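PDB 4JJJ: cellulose 1,4-beta-cellobiosidase from Thermobifida fusca, which probably hydrolyses cellulose as a cellobiohydrolase, here represented by its glycoside hydrolase family 48 catalytic domain with an engineered change at the predicted nucleophile. Local coordinates for residues 123-129 with 270-274. The protein carries 1 engineered substitution. Sequence-based numbering, arbitrary orientation.
Sequences VPVGQDP and KYFKK. With BGC (beta-D-glucopyranose), chain D; BGC (beta-D-glucopyranose), chain B.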
loop_
_atom_site.group_PDB
_atom_site.type_symbol
_atom_site.label_atom_id
_atom_site.label_comp_id
_atom_site.label_asym_id
_atom_site.label_seq_id
_atom_site.Cartn_x
_atom_site.Cartn_y
_atom_site.Cartn_z
ATOM N N VAL A 123 -26.681 8.385 -10.815
ATOM C CA VAL A 123 -25.327 8.653 -11.260
ATOM C C VAL A 123 -24.896 7.508 -12.159
ATOM O O VAL A 123 -24.927 6.374 -11.742
ATOM C CB VAL A 123 -24.407 8.811 -10.067
ATOM C CG1 VAL A 123 -22.972 8.746 -10.524
ATOM C CG2 VAL A 123 -24.680 10.096 -9.322
ATOM N N PRO A 124 -24.586 7.796 -13.420
ATOM C CA PRO A 124 -24.154 6.751 -14.325
ATOM C C PRO A 124 -22.829 6.066 -13.895
ATOM O O PRO A 124 -21.930 6.754 -13.485
ATOM C CB PRO A 124 -24.007 7.465 -15.653
ATOM C CG PRO A 124 -24.710 8.758 -15.511
ATOM C CD PRO A 124 -24.755 9.106 -14.091
ATOM N N VAL A 125 -22.841 4.753 -13.952
ATOM C CA VAL A 125 -21.679 3.868 -13.763
ATOM C C VAL A 125 -21.376 3.213 -15.105
ATOM O O VAL A 125 -22.265 2.708 -15.878
ATOM C CB VAL A 125 -21.934 2.872 -12.634
ATOM C CG1 VAL A 125 -20.784 1.901 -12.307
ATOM C CG2 VAL A 125 -22.312 3.664 -11.378
ATOM N N GLY A 126 -20.068 3.176 -15.409
ATOM C CA GLY A 126 -19.653 2.530 -16.648
ATOM C C GLY A 126 -19.649 1.030 -16.649
ATOM O O GLY A 126 -20.044 0.377 -15.657
ATOM N N GLN A 127 -19.288 0.480 -17.783
ATOM C CA GLN A 127 -19.147 -0.947 -17.972
ATOM C C GLN A 127 -17.706 -1.335 -17.498
ATOM O O GLN A 127 -16.742 -0.634 -17.732
ATOM C CB GLN A 127 -19.352 -1.314 -19.445
ATOM C CG GLN A 127 -20.903 -1.225 -19.788
ATOM C CD GLN A 127 -21.296 -1.663 -21.212
ATOM O OE1 GLN A 127 -20.435 -1.834 -22.071
ATOM N NE2 GLN A 127 -22.624 -1.819 -21.464
ATOM N N ASP A 128 -17.637 -2.460 -16.822
ATOM C CA ASP A 128 -16.345 -3.057 -16.527
ATOM C C ASP A 128 -15.865 -3.908 -17.660
ATOM O O ASP A 128 -16.497 -4.950 -17.926
ATOM C CB ASP A 128 -16.573 -3.972 -15.265
ATOM C CG ASP A 128 -15.397 -4.905 -14.914
ATOM O OD1 ASP A 128 -14.388 -5.032 -15.609
ATOM O OD2 ASP A 128 -15.598 -5.658 -13.881
ATOM N N PRO A 129 -14.711 -3.552 -18.284
ATOM C CA PRO A 129 -14.227 -4.227 -19.492
ATOM C C PRO A 129 -13.233 -5.310 -19.206
ATOM O O PRO A 129 -12.712 -5.895 -20.135
ATOM C CB PRO A 129 -13.547 -3.100 -20.278
ATOM C CG PRO A 129 -12.960 -2.275 -19.189
ATOM C CD PRO A 129 -13.945 -2.303 -18.026
ATOM N N LYS A 270 -13.150 4.636 -10.274
ATOM C CA LYS A 270 -13.864 3.907 -9.279
ATOM C C LYS A 270 -15.148 3.295 -9.846
ATOM O O LYS A 270 -15.453 2.142 -9.585
ATOM C CB LYS A 270 -14.150 4.785 -8.117
ATOM C CG LYS A 270 -14.703 4.143 -6.883
ATOM C CD LYS A 270 -15.041 5.128 -5.747
ATOM C CE LYS A 270 -15.636 4.420 -4.548
ATOM N NZ LYS A 270 -15.891 5.399 -3.478
ATOM N N TYR A 271 -15.954 4.151 -10.493
ATOM C CA TYR A 271 -17.216 3.706 -11.024
ATOM C C TYR A 271 -17.201 3.641 -12.557
ATOM O O TYR A 271 -18.258 3.764 -13.234
ATOM C CB TYR A 271 -18.356 4.593 -10.513
ATOM C CG TYR A 271 -18.621 4.398 -9.053
ATOM C CD1 TYR A 271 -19.260 3.265 -8.611
ATOM C CD2 TYR A 271 -18.165 5.374 -8.110
ATOM C CE1 TYR A 271 -19.459 3.052 -7.212
ATOM C CE2 TYR A 271 -18.356 5.166 -6.740
ATOM C CZ TYR A 271 -18.996 3.988 -6.337
ATOM O OH TYR A 271 -19.191 3.862 -4.942
ATOM N N PHE A 272 -16.057 3.324 -13.119
ATOM C CA PHE A 272 -15.841 3.139 -14.520
ATOM C C PHE A 272 -16.383 4.342 -15.334
ATOM O O PHE A 272 -16.879 4.134 -16.421
ATOM C CB PHE A 272 -16.431 1.784 -14.985
ATOM C CG PHE A 272 -15.728 0.585 -14.369
ATOM C CD1 PHE A 272 -14.554 0.096 -14.932
ATOM C CD2 PHE A 272 -16.241 -0.021 -13.198
ATOM C CE1 PHE A 272 -13.906 -0.936 -14.252
ATOM C CE2 PHE A 272 -15.595 -1.077 -12.575
ATOM C CZ PHE A 272 -14.386 -1.496 -13.099
ATOM N N LYS A 273 -16.269 5.523 -14.778
ATOM C CA LYS A 273 -16.563 6.729 -15.580
ATOM C C LYS A 273 -15.536 6.939 -16.616
ATOM O O LYS A 273 -14.342 6.631 -16.478
ATOM C CB LYS A 273 -16.535 7.937 -14.735
ATOM C CG LYS A 273 -17.520 8.028 -13.624
ATOM C CD LYS A 273 -18.918 8.284 -14.019
ATOM C CE LYS A 273 -19.655 9.118 -12.954
ATOM N NZ LYS A 273 -21.036 9.296 -13.507
ATOM N N LYS A 274 -15.937 7.605 -17.692
ATOM C CA LYS A 274 -14.955 8.005 -18.651
ATOM C C LYS A 274 -13.937 8.942 -18.005
ATOM O O LYS A 274 -14.275 9.887 -17.252
ATOM C CB LYS A 274 -15.638 8.795 -19.750
ATOM C CG LYS A 274 -14.749 9.297 -20.891
ATOM C CD LYS A 274 -15.659 9.996 -21.932
ATOM C CE LYS A 274 -14.879 10.504 -23.122
ATOM N NZ LYS A 274 -14.493 9.423 -24.075
HETATM C C2 BGC D . -14.584 2.577 -1.093
HETATM C C3 BGC D . -16.074 2.324 -0.996
HETATM C C4 BGC D . -16.401 0.860 -0.767
HETATM C C5 BGC D . -15.584 0.278 0.358
HETATM C C6 BGC D . -15.684 -1.189 0.549
HETATM C C1 BGC D . -13.889 1.942 0.137
HETATM O O2 BGC D . -14.253 3.955 -1.211
HETATM O O3 BGC D . -16.727 2.793 -2.207
HETATM O O4 BGC D . -17.820 0.842 -0.392
HETATM O O5 BGC D . -14.163 0.551 0.155
HETATM O O6 BGC D . -14.973 -1.626 1.692
HETATM C C2 BGC B . -19.785 -0.319 -0.231
HETATM C C3 BGC B . -20.712 -1.276 -0.970
HETATM C C4 BGC B . -21.037 -0.716 -2.379
HETATM C C5 BGC B . -19.725 -0.406 -3.105
HETATM C C6 BGC B . -19.972 0.318 -4.471
HETATM C C1 BGC B . -18.521 -0.118 -1.063
HETATM O O2 BGC B . -19.457 -0.941 0.996
HETATM O O3 BGC B . -21.922 -1.393 -0.185
HETATM O O4 BGC B . -21.701 -1.699 -3.174
HETATM O O5 BGC B . -18.952 0.486 -2.292
HETATM O O6 BGC B . -20.548 1.613 -4.302
#
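Bends at chi2 (-73°) and chi3 (-148°) swing the end of Lys273 toward Pro124, while, with CG anti to the carbonyl carbon (chi1 -65°), the Phe272 ring lies against the backbone of Asp128. Lys273 NZ donates to Pro124 O over 2.7 Å, in the carbonyl plane and on a lone pair. The carbonyls of Ala281 and Cys284 also accept from this buried ammonium. Two residues on, Gly126 N donates to Tyr271 O (2.9 Å). Gly126 CA comes within 3.2 Å of Phe272 O, leaving no room for a side chain at the glycine. Asp128 CA sits over one face of the Phe272 ring in a CH-pi contact, 4.0 Å from the centroid, and Pro129 CD packs against CD1. The Asp128 carboxylate lies nearly parallel to the ring plane; OD1 accepts from Leu130 N and Ala131 N, OD2 from the hydroxyls of Tyr97 and Tyr265. Replacing Phe272 by alanine would remove the ring, and is likely to leave Asp128 CA without its CH-pi partner and open a gap beside Pro129. Tyr271 OH donates to O6 of one glucose and Lys270 NZ to O2 of another, so 270-274, packed on 123-129, supplies both residues to the glycan-binding pocket of this (α/α)6 family 48 domain.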